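Local coordinates for cytoplasmic export protein 1 (Saccharomyces cerevisiae, PDB 3VWA) that serves in nuclear tRNA export, binding tRNA and possibly passing aminoacylated tRNAs from export receptors at the nuclear pore to the translation machinery, at residues T21-F29 / T41-N51; L54-L65 / F147-K155. All coordinates share one frame; numbering follows the deposited sequence.

Interaction 1: T21-F29 / T41-N51; sequences TETALWQCF and TVFKAKRSPEN
Trp26 lies against the backbone and methyl of Ala45, its partner in a non-hydrogen-bonded pair of the antiparallel hairpin of strands 26-33 and 39-45. CG of Trp26 is anti to the carbonyl carbon (chi1 -58°), which swings the indole across the neighbouring strand. Ala45 CB sits over a face of the six-membered ring, a CH-pi contact 4.0 Å from its centroid. The indole CE3 also meets Phe43 CB at 3.7 Å. Its NE1 reaches Glu150 of the neighbouring turn. Cys28 SG lies beside the carbonyl carbon (chi1 166°) and approaches the Phe43 ring obliquely, touching Thr41 CG2 at 3.6 Å.

On the other face lie Gln27 with Lys44 and Phe29 with Val42, each pair exchanging two backbone bonds. The Gln27 and Lys44 side chains run side by side, and Lys44 CB reaches the edge of the Phe29 ring, 4.2 Å from CE2. Past the strand end, the extended Lys46 chain crosses Glu22 at about a right angle. Glu22 OE2 and Lys46 NZ form a long salt bridge of 3.7 Å. Lys46 N bonds Leu25 O at 2.8 Å. Hence Trp26, Cys28, Phe43 and Ala45 pack one face, Phe29 and the Lys44 chain the other, and a probably weak charge pair ends the hairpin.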
loop_
_atom_site.group_PDB
_atom_site.type_symbol
_atom_site.label_atom_id
_atom_site.label_comp_id
_atom_site.label_asym_id
_atom_site.label_seq_id
_atom_site.Cartn_x
_atom_site.Cartn_y
_atom_site.Cartn_z
ATOM N N THR A 21 -15.685 -7.430 16.431
ATOM C CA THR A 21 -17.020 -7.864 16.043
ATOM C C THR A 21 -17.535 -8.727 17.194
ATOM O O THR A 21 -16.736 -9.382 17.926
ATOM C CB THR A 21 -17.006 -8.703 14.753
ATOM O OG1 THR A 21 -18.325 -8.808 14.238
ATOM C CG2 THR A 21 -16.617 -10.086 15.036
ATOM N N GLU A 22 -18.856 -8.736 17.322
ATOM C CA GLU A 22 -19.577 -9.453 18.335
ATOM C C GLU A 22 -20.727 -10.096 17.614
ATOM O O GLU A 22 -21.231 -9.528 16.673
ATOM C CB GLU A 22 -20.181 -8.457 19.306
ATOM C CG GLU A 22 -19.555 -8.427 20.680
ATOM C CD GLU A 22 -20.606 -8.499 21.771
ATOM O OE1 GLU A 22 -21.725 -7.957 21.595
ATOM O OE2 GLU A 22 -20.311 -9.119 22.802
ATOM N N THR A 23 -21.168 -11.255 18.088
ATOM C CA THR A 23 -22.306 -11.972 17.528
ATOM C C THR A 23 -23.008 -12.570 18.734
ATOM O O THR A 23 -22.538 -12.406 19.842
ATOM C CB THR A 23 -21.799 -12.973 16.459
ATOM O OG1 THR A 23 -21.845 -12.321 15.190
ATOM C CG2 THR A 23 -22.578 -14.239 16.387
ATOM N N ALA A 24 -24.150 -13.209 18.551
ATOM C CA ALA A 24 -24.827 -13.798 19.685
ATOM C C ALA A 24 -24.009 -14.934 20.289
ATOM O O ALA A 24 -24.190 -15.242 21.472
ATOM C CB ALA A 24 -26.207 -14.297 19.288
ATOM N N LEU A 25 -23.143 -15.582 19.492
ATOM C CA LEU A 25 -22.376 -16.735 20.007
ATOM C C LEU A 25 -20.886 -16.506 20.328
ATOM O O LEU A 25 -20.280 -17.313 21.038
ATOM C CB LEU A 25 -22.493 -17.912 19.078
ATOM C CG LEU A 25 -23.921 -18.376 19.011
ATOM C CD1 LEU A 25 -24.008 -19.376 17.903
ATOM C CD2 LEU A 25 -24.413 -18.974 20.328
ATOM N N TRP A 26 -20.314 -15.432 19.789
ATOM C CA TRP A 26 -18.879 -15.188 19.826
ATOM C C TRP A 26 -18.577 -13.726 19.889
ATOM O O TRP A 26 -19.267 -12.898 19.256
ATOM C CB TRP A 26 -18.178 -15.737 18.563
ATOM C CG TRP A 26 -18.397 -17.202 18.385
ATOM C CD1 TRP A 26 -19.397 -17.838 17.658
ATOM C CD2 TRP A 26 -17.616 -18.290 18.967
ATOM N NE1 TRP A 26 -19.282 -19.201 17.780
ATOM C CE2 TRP A 26 -18.251 -19.526 18.533
ATOM C CE3 TRP A 26 -16.498 -18.357 19.797
ATOM C CZ2 TRP A 26 -17.775 -20.764 18.919
ATOM C CZ3 TRP A 26 -16.015 -19.611 20.149
ATOM C CH2 TRP A 26 -16.652 -20.782 19.723
ATOM N N GLN A 27 -17.511 -13.405 20.615
ATOM C CA GLN A 27 -16.785 -12.135 20.426
ATOM C C GLN A 27 -15.510 -12.392 19.642
ATOM O O GLN A 27 -14.847 -13.418 19.826
ATOM C CB GLN A 27 -16.416 -11.514 21.759
ATOM C CG GLN A 27 -17.618 -10.948 22.478
ATOM C CD GLN A 27 -17.242 -10.505 23.861
ATOM O OE1 GLN A 27 -16.794 -11.317 24.691
ATOM N NE2 GLN A 27 -17.397 -9.210 24.125
ATOM N N CYS A 28 -15.154 -11.463 18.780
ATOM C CA CYS A 28 -13.975 -11.662 17.966
ATOM C C CYS A 28 -12.959 -10.566 18.283
ATOM O O CYS A 28 -13.249 -9.375 18.124
ATOM C CB CYS A 28 -14.366 -11.701 16.494
ATOM S SG CYS A 28 -13.011 -11.536 15.320
ATOM N N PHE A 29 -11.784 -11.000 18.754
ATOM C CA PHE A 29 -10.741 -10.105 19.264
ATOM C C PHE A 29 -9.473 -10.274 18.442
ATOM O O PHE A 29 -9.127 -11.417 18.106
ATOM C CB PHE A 29 -10.378 -10.451 20.740
ATOM C CG PHE A 29 -11.436 -10.088 21.768
ATOM C CD1 PHE A 29 -11.474 -8.810 22.314
ATOM C CD2 PHE A 29 -12.353 -11.032 22.230
ATOM C CE1 PHE A 29 -12.412 -8.457 23.277
ATOM C CE2 PHE A 29 -13.300 -10.675 23.196
ATOM C CZ PHE A 29 -13.335 -9.377 23.717
ATOM N N THR A 41 -6.240 -14.199 15.690
ATOM C CA THR A 41 -7.580 -13.749 16.040
ATOM C C THR A 41 -8.112 -14.751 17.020
ATOM O O THR A 41 -8.023 -15.948 16.794
ATOM C CB THR A 41 -8.496 -13.713 14.800
ATOM O OG1 THR A 41 -8.092 -12.589 14.038
ATOM C CG2 THR A 41 -9.978 -13.535 15.183
ATOM N N VAL A 42 -8.678 -14.241 18.099
ATOM C CA VAL A 42 -9.223 -15.026 19.171
ATOM C C VAL A 42 -10.763 -14.901 19.170
ATOM O O VAL A 42 -11.339 -13.796 19.337
ATOM C CB VAL A 42 -8.623 -14.519 20.514
ATOM C CG1 VAL A 42 -9.365 -15.134 21.691
ATOM C CG2 VAL A 42 -7.098 -14.773 20.577
ATOM N N PHE A 43 -11.436 -16.027 18.957
ATOM C CA PHE A 43 -12.883 -16.070 19.072
ATOM C C PHE A 43 -13.268 -16.568 20.477
ATOM O O PHE A 43 -12.920 -17.694 20.907
ATOM C CB PHE A 43 -13.501 -16.981 18.015
ATOM C CG PHE A 43 -13.411 -16.439 16.620
ATOM C CD1 PHE A 43 -14.410 -15.568 16.115
ATOM C CD2 PHE A 43 -12.372 -16.846 15.766
ATOM C CE1 PHE A 43 -14.317 -15.118 14.782
ATOM C CE2 PHE A 43 -12.300 -16.370 14.469
ATOM C CZ PHE A 43 -13.277 -15.524 13.982
ATOM N N LYS A 44 -13.968 -15.701 21.194
ATOM C CA LYS A 44 -14.353 -15.980 22.554
ATOM C C LYS A 44 -15.842 -16.286 22.548
ATOM O O LYS A 44 -16.642 -15.452 22.116
ATOM C CB LYS A 44 -14.061 -14.761 23.428
ATOM C CG LYS A 44 -14.647 -14.846 24.830
ATOM C CD LYS A 44 -13.866 -13.938 25.763
ATOM C CE LYS A 44 -13.783 -14.573 27.136
ATOM N NZ LYS A 44 -15.131 -14.782 27.697
ATOM N N ALA A 45 -16.188 -17.502 22.970
ATOM C CA ALA A 45 -17.570 -17.984 23.052
ATOM C C ALA A 45 -18.354 -17.288 24.131
ATOM O O ALA A 45 -17.874 -17.092 25.273
ATOM C CB ALA A 45 -17.611 -19.474 23.334
ATOM N N LYS A 46 -19.580 -16.945 23.767
ATOM C CA LYS A 46 -20.536 -16.431 24.722
ATOM C C LYS A 46 -21.222 -17.659 25.278
ATOM O O LYS A 46 -22.385 -17.923 24.981
ATOM C CB LYS A 46 -21.527 -15.529 24.008
ATOM C CG LYS A 46 -20.982 -14.147 23.692
ATOM C CD LYS A 46 -22.202 -13.284 23.402
ATOM C CE LYS A 46 -21.822 -11.971 22.759
ATOM N NZ LYS A 46 -23.010 -11.454 22.011
ATOM N N ARG A 47 -20.466 -18.433 26.056
ATOM C CA ARG A 47 -20.915 -19.752 26.474
ATOM C C ARG A 47 -21.995 -19.679 27.544
ATOM O O ARG A 47 -21.879 -18.947 28.517
ATOM C CB ARG A 47 -19.749 -20.601 26.961
ATOM C CG ARG A 47 -20.041 -22.107 26.893
ATOM C CD ARG A 47 -18.720 -22.808 27.162
ATOM N NE ARG A 47 -18.848 -24.181 27.638
ATOM C CZ ARG A 47 -17.785 -24.930 27.932
ATOM N NH1 ARG A 47 -16.547 -24.455 27.750
ATOM N NH2 ARG A 47 -17.945 -26.142 28.396
ATOM N N SER A 48 -23.049 -20.440 27.349
ATOM C CA SER A 48 -24.153 -20.433 28.286
ATOM C C SER A 48 -24.768 -21.811 28.203
ATOM O O SER A 48 -24.415 -22.596 27.299
ATOM C CB SER A 48 -25.154 -19.282 27.982
ATOM O OG SER A 48 -26.152 -19.653 27.052
ATOM N N PRO A 49 -25.647 -22.141 29.161
ATOM C CA PRO A 49 -26.361 -23.426 29.131
ATOM C C PRO A 49 -27.103 -23.739 27.805
ATOM O O PRO A 49 -27.066 -24.873 27.328
ATOM C CB PRO A 49 -27.342 -23.286 30.304
ATOM C CG PRO A 49 -26.599 -22.409 31.255
ATOM C CD PRO A 49 -25.956 -21.377 30.382
ATOM N N GLU A 50 -27.755 -22.747 27.216
ATOM C CA GLU A 50 -28.498 -22.950 25.957
ATOM C C GLU A 50 -27.630 -23.138 24.682
ATOM O O GLU A 50 -27.975 -23.909 23.800
ATOM C CB GLU A 50 -29.481 -21.796 25.760
ATOM C CG GLU A 50 -29.142 -20.578 26.604
ATOM C CD GLU A 50 -29.385 -19.271 25.879
ATOM O OE1 GLU A 50 -29.774 -19.317 24.686
ATOM O OE2 GLU A 50 -29.175 -18.203 26.505
ATOM N N ASN A 51 -26.502 -22.452 24.574
ATOM C CA ASN A 51 -25.714 -22.606 23.356
ATOM C C ASN A 51 -24.537 -23.574 23.516
ATOM O O ASN A 51 -23.810 -23.838 22.566
ATOM C CB ASN A 51 -25.229 -21.259 22.867
ATOM C CG ASN A 51 -24.369 -20.561 23.872
ATOM O OD1 ASN A 51 -23.461 -21.169 24.455
ATOM N ND2 ASN A 51 -24.645 -19.279 24.106
#

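Interaction 2: L54-L65 / F147-K155; sequences LILNAVHKSKIL and FGLELCSSK
Asn57 supplies the two hydrogen bonds between helix 52-64 and the turn of 147-155. Its CG is anti to the backbone N (chi1 -176°), which carries the amide out over the turn. ND2 gives one hydrogen to Glu150 O at 2.8 Å and the other to Cys152 O at 2.9 Å. Both acceptors lie in or near the amide plane, but ND2 stands well above the carbonyl plane of Glu150. Lys61 NZ donates to Asn57 OD1 at 3.3 Å, so the amide is held at both ends. An alanine here would remove the amide and is likely to leave the two turn carbonyls without this shared donor.

The remaining contacts are mostly apolar. Leu149 CG packs on Lys61 CB at 3.8 Å, and its CD2 meets Ser62. Glu150 CB meets Leu54 CB at 4.0 Å. Leu54 CD1 and Leu151 CD2 touch with their side chains alongside. At the helix end, Leu65 CD1 meets Cys152 SG at 3.7 Å.

Leu149 to Cys152 form a type I beta turn whose carbonyls Asn57 clasps. In this N-terminal kinase-like domain the helix probably corresponds to helix C and Phe147-Gly148 to the DFG segment, so the contact resembles their packing in kinases.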
loop_
_atom_site.group_PDB
_atom_site.type_symbol
_atom_site.label_atom_id
_atom_site.label_comp_id
_atom_site.label_asym_id
_atom_site.label_seq_id
_atom_site.Cartn_x
_atom_site.Cartn_y
_atom_site.Cartn_z
ATOM N N LEU A 54 -23.719 -26.117 20.821
ATOM C CA LEU A 54 -23.311 -25.426 19.597
ATOM C C LEU A 54 -21.821 -25.017 19.711
ATOM O O LEU A 54 -21.006 -25.337 18.836
ATOM C CB LEU A 54 -24.231 -24.202 19.421
ATOM C CG LEU A 54 -25.521 -24.351 18.573
ATOM C CD1 LEU A 54 -25.975 -25.775 18.265
ATOM C CD2 LEU A 54 -26.670 -23.536 19.106
ATOM N N ILE A 55 -21.497 -24.360 20.829
ATOM C CA ILE A 55 -20.145 -23.929 21.167
ATOM C C ILE A 55 -19.138 -25.077 21.182
ATOM O O ILE A 55 -18.059 -24.931 20.614
ATOM C CB ILE A 55 -20.060 -23.218 22.528
ATOM C CG1 ILE A 55 -21.010 -22.020 22.612
ATOM C CG2 ILE A 55 -18.619 -22.799 22.776
ATOM C CD1 ILE A 55 -20.609 -20.833 21.726
ATOM N N LEU A 56 -19.509 -26.199 21.800
ATOM C CA LEU A 56 -18.645 -27.418 21.905
ATOM C C LEU A 56 -18.425 -28.147 20.568
ATOM O O LEU A 56 -17.333 -28.619 20.273
ATOM C CB LEU A 56 -19.228 -28.405 22.955
ATOM C CG LEU A 56 -18.824 -28.333 24.453
ATOM C CD1 LEU A 56 -17.856 -27.194 24.818
ATOM C CD2 LEU A 56 -20.056 -28.365 25.362
ATOM N N ASN A 57 -19.475 -28.236 19.755
ATOM C CA ASN A 57 -19.309 -28.809 18.418
ATOM C C ASN A 57 -18.353 -27.932 17.603
ATOM O O ASN A 57 -17.412 -28.460 16.972
ATOM C CB ASN A 57 -20.668 -28.997 17.724
ATOM C CG ASN A 57 -20.547 -29.689 16.373
ATOM O OD1 ASN A 57 -20.008 -30.787 16.269
ATOM N ND2 ASN A 57 -21.036 -29.034 15.329
ATOM N N ALA A 58 -18.540 -26.600 17.667
ATOM C CA ALA A 58 -17.639 -25.672 16.972
ATOM C C ALA A 58 -16.203 -25.865 17.387
ATOM O O ALA A 58 -15.347 -25.964 16.523
ATOM C CB ALA A 58 -18.019 -24.200 17.161
ATOM N N VAL A 59 -15.916 -25.857 18.687
ATOM C CA VAL A 59 -14.584 -26.212 19.146
ATOM C C VAL A 59 -14.047 -27.507 18.533
ATOM O O VAL A 59 -12.917 -27.545 18.052
ATOM C CB VAL A 59 -14.508 -26.326 20.678
ATOM C CG1 VAL A 59 -13.178 -26.988 21.116
ATOM C CG2 VAL A 59 -14.649 -24.946 21.297
ATOM N N HIS A 60 -14.867 -28.553 18.534
ATOM C CA HIS A 60 -14.417 -29.880 18.103
ATOM C C HIS A 60 -14.120 -29.896 16.618
ATOM O O HIS A 60 -13.064 -30.361 16.150
ATOM C CB HIS A 60 -15.480 -30.926 18.502
ATOM C CG HIS A 60 -15.184 -32.316 18.003
ATOM N ND1 HIS A 60 -15.976 -32.948 17.122
ATOM C CD2 HIS A 60 -14.114 -33.176 18.265
ATOM C CE1 HIS A 60 -15.454 -34.159 16.836
ATOM N NE2 HIS A 60 -14.309 -34.291 17.533
ATOM N N LYS A 61 -15.034 -29.349 15.842
ATOM C CA LYS A 61 -14.802 -29.267 14.391
ATOM C C LYS A 61 -13.588 -28.394 14.029
ATOM O O LYS A 61 -12.794 -28.742 13.196
ATOM C CB LYS A 61 -16.072 -28.834 13.680
ATOM C CG LYS A 61 -17.202 -29.839 13.842
ATOM C CD LYS A 61 -16.739 -31.254 13.457
ATOM C CE LYS A 61 -17.863 -32.283 13.404
ATOM N NZ LYS A 61 -18.081 -32.923 14.737
ATOM N N SER A 62 -13.427 -27.277 14.706
ATOM C CA SER A 62 -12.201 -26.486 14.577
ATOM C C SER A 62 -10.956 -27.350 14.757
ATOM O O SER A 62 -10.052 -27.292 13.931
ATOM C CB SER A 62 -12.195 -25.389 15.610
ATOM O OG SER A 62 -13.269 -24.541 15.327
ATOM N N LYS A 63 -10.928 -28.139 15.832
ATOM C CA LYS A 63 -9.793 -29.000 16.140
ATOM C C LYS A 63 -9.567 -30.024 15.047
ATOM O O LYS A 63 -8.439 -30.245 14.649
ATOM C CB LYS A 63 -9.958 -29.707 17.504
ATOM C CG LYS A 63 -9.239 -29.049 18.682
ATOM C CD LYS A 63 -9.108 -30.016 19.873
ATOM C CE LYS A 63 -7.848 -30.883 19.758
ATOM N NZ LYS A 63 -7.843 -32.066 20.683
ATOM N N ILE A 64 -10.632 -30.625 14.541
ATOM C CA ILE A 64 -10.463 -31.775 13.644
ATOM C C ILE A 64 -10.539 -31.489 12.149
ATOM O O ILE A 64 -10.064 -32.299 11.343
ATOM C CB ILE A 64 -11.479 -32.899 13.957
ATOM C CG1 ILE A 64 -12.910 -32.340 13.929
ATOM C CG2 ILE A 64 -11.143 -33.566 15.291
ATOM C CD1 ILE A 64 -13.955 -33.408 13.724
ATOM N N LEU A 65 -11.189 -30.398 11.751
ATOM C CA LEU A 65 -11.368 -30.183 10.306
ATOM C C LEU A 65 -10.190 -29.425 9.682
ATOM O O LEU A 65 -9.813 -28.359 10.164
ATOM C CB LEU A 65 -12.683 -29.471 9.997
ATOM C CG LEU A 65 -14.017 -30.063 10.416
ATOM C CD1 LEU A 65 -15.121 -29.146 9.902
ATOM C CD2 LEU A 65 -14.196 -31.471 9.901
ATOM N N PHE A 147 -16.009 -19.055 8.795
ATOM C CA PHE A 147 -16.066 -19.336 10.186
ATOM C C PHE A 147 -17.446 -19.871 10.565
ATOM O O PHE A 147 -18.436 -19.637 9.861
ATOM C CB PHE A 147 -15.777 -18.079 10.973
ATOM C CG PHE A 147 -15.949 -18.254 12.435
ATOM C CD1 PHE A 147 -14.967 -18.926 13.187
ATOM C CD2 PHE A 147 -17.120 -17.794 13.076
ATOM C CE1 PHE A 147 -15.119 -19.106 14.563
ATOM C CE2 PHE A 147 -17.278 -17.977 14.452
ATOM C CZ PHE A 147 -16.278 -18.643 15.187
ATOM N N GLY A 148 -17.521 -20.571 11.695
ATOM C CA GLY A 148 -18.829 -20.924 12.249
ATOM C C GLY A 148 -19.233 -22.358 12.028
ATOM O O GLY A 148 -20.051 -22.699 11.150
ATOM N N LEU A 149 -18.745 -23.182 12.932
ATOM C CA LEU A 149 -18.771 -24.610 12.776
ATOM C C LEU A 149 -19.765 -25.207 13.813
ATOM O O LEU A 149 -19.810 -26.427 14.043
ATOM C CB LEU A 149 -17.325 -25.050 12.993
ATOM C CG LEU A 149 -16.452 -25.559 11.827
ATOM C CD1 LEU A 149 -16.918 -25.208 10.400
ATOM C CD2 LEU A 149 -14.983 -25.218 12.066
ATOM N N GLU A 150 -20.598 -24.338 14.396
ATOM C CA GLU A 150 -21.582 -24.743 15.439
ATOM C C GLU A 150 -22.458 -25.946 15.085
ATOM O O GLU A 150 -22.720 -26.815 15.929
ATOM C CB GLU A 150 -22.499 -23.581 15.832
ATOM C CG GLU A 150 -21.767 -22.392 16.432
ATOM C CD GLU A 150 -21.152 -21.463 15.403
ATOM O OE1 GLU A 150 -21.315 -21.692 14.193
ATOM O OE2 GLU A 150 -20.513 -20.470 15.807
ATOM N N LEU A 151 -22.916 -25.988 13.839
ATOM C CA LEU A 151 -23.852 -27.015 13.398
ATOM C C LEU A 151 -23.148 -28.101 12.579
ATOM O O LEU A 151 -23.747 -29.076 12.180
ATOM C CB LEU A 151 -24.951 -26.348 12.553
ATOM C CG LEU A 151 -25.980 -25.486 13.297
ATOM C CD1 LEU A 151 -27.065 -25.071 12.311
ATOM C CD2 LEU A 151 -26.614 -26.262 14.438
ATOM N N CYS A 152 -21.868 -27.907 12.314
ATOM C CA CYS A 152 -21.165 -28.729 11.357
ATOM C C CYS A 152 -21.081 -30.195 11.782
ATOM O O CYS A 152 -20.648 -30.529 12.904
ATOM C CB CYS A 152 -19.755 -28.187 11.172
ATOM S SG CYS A 152 -18.817 -29.124 9.960
ATOM N N SER A 153 -21.477 -31.058 10.869
ATOM C CA SER A 153 -21.372 -32.518 11.041
ATOM C C SER A 153 -21.221 -33.239 9.674
ATOM O O SER A 153 -21.529 -32.684 8.597
ATOM C CB SER A 153 -22.586 -33.077 11.822
ATOM O OG SER A 153 -23.691 -32.163 11.823
ATOM N N SER A 154 -20.732 -34.470 9.742
ATOM C CA SER A 154 -20.573 -35.336 8.592
ATOM C C SER A 154 -21.924 -35.820 8.076
ATOM O O SER A 154 -22.872 -36.014 8.835
ATOM C CB SER A 154 -19.701 -36.532 8.978
ATOM O OG SER A 154 -19.412 -37.338 7.838
ATOM N N LYS A 155 -22.038 -36.005 6.774
ATOM C CA LYS A 155 -23.315 -36.444 6.255
ATOM C C LYS A 155 -23.507 -37.945 6.492
ATOM O O LYS A 155 -24.644 -38.419 6.609
ATOM C CB LYS A 155 -23.458 -36.035 4.790
ATOM C CG LYS A 155 -23.565 -34.518 4.625
ATOM C CD LYS A 155 -23.348 -34.082 3.197
ATOM C CE LYS A 155 -24.512 -33.237 2.718
ATOM N NZ LYS A 155 -25.002 -33.796 1.420
#

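How the interactions relate
Interactions 1 and 2 lie in the N-terminal kinase-like domain, their centres about 14 Å apart. Strand 39-45 of interaction 1 leads through a loop into helix 52-64 of interaction 2. The two contacts share a direct polar link. Trp26 NE1 and Glu150 OE2 are 2.6 Å apart, a probable hydrogen bond from the hairpin to the turn. Apolar packing joins them too: Ala45 CB meets Ile55 CG2 at 3.5 Å. Phe43 CD1 and Phe147 CZ are 3.7 Å apart, and these rings stack, while Trp26 meets Phe147 edge-to-face. Sheet, helix and turn therefore meet around Trp26. The HEAT repeats lie much later in the chain.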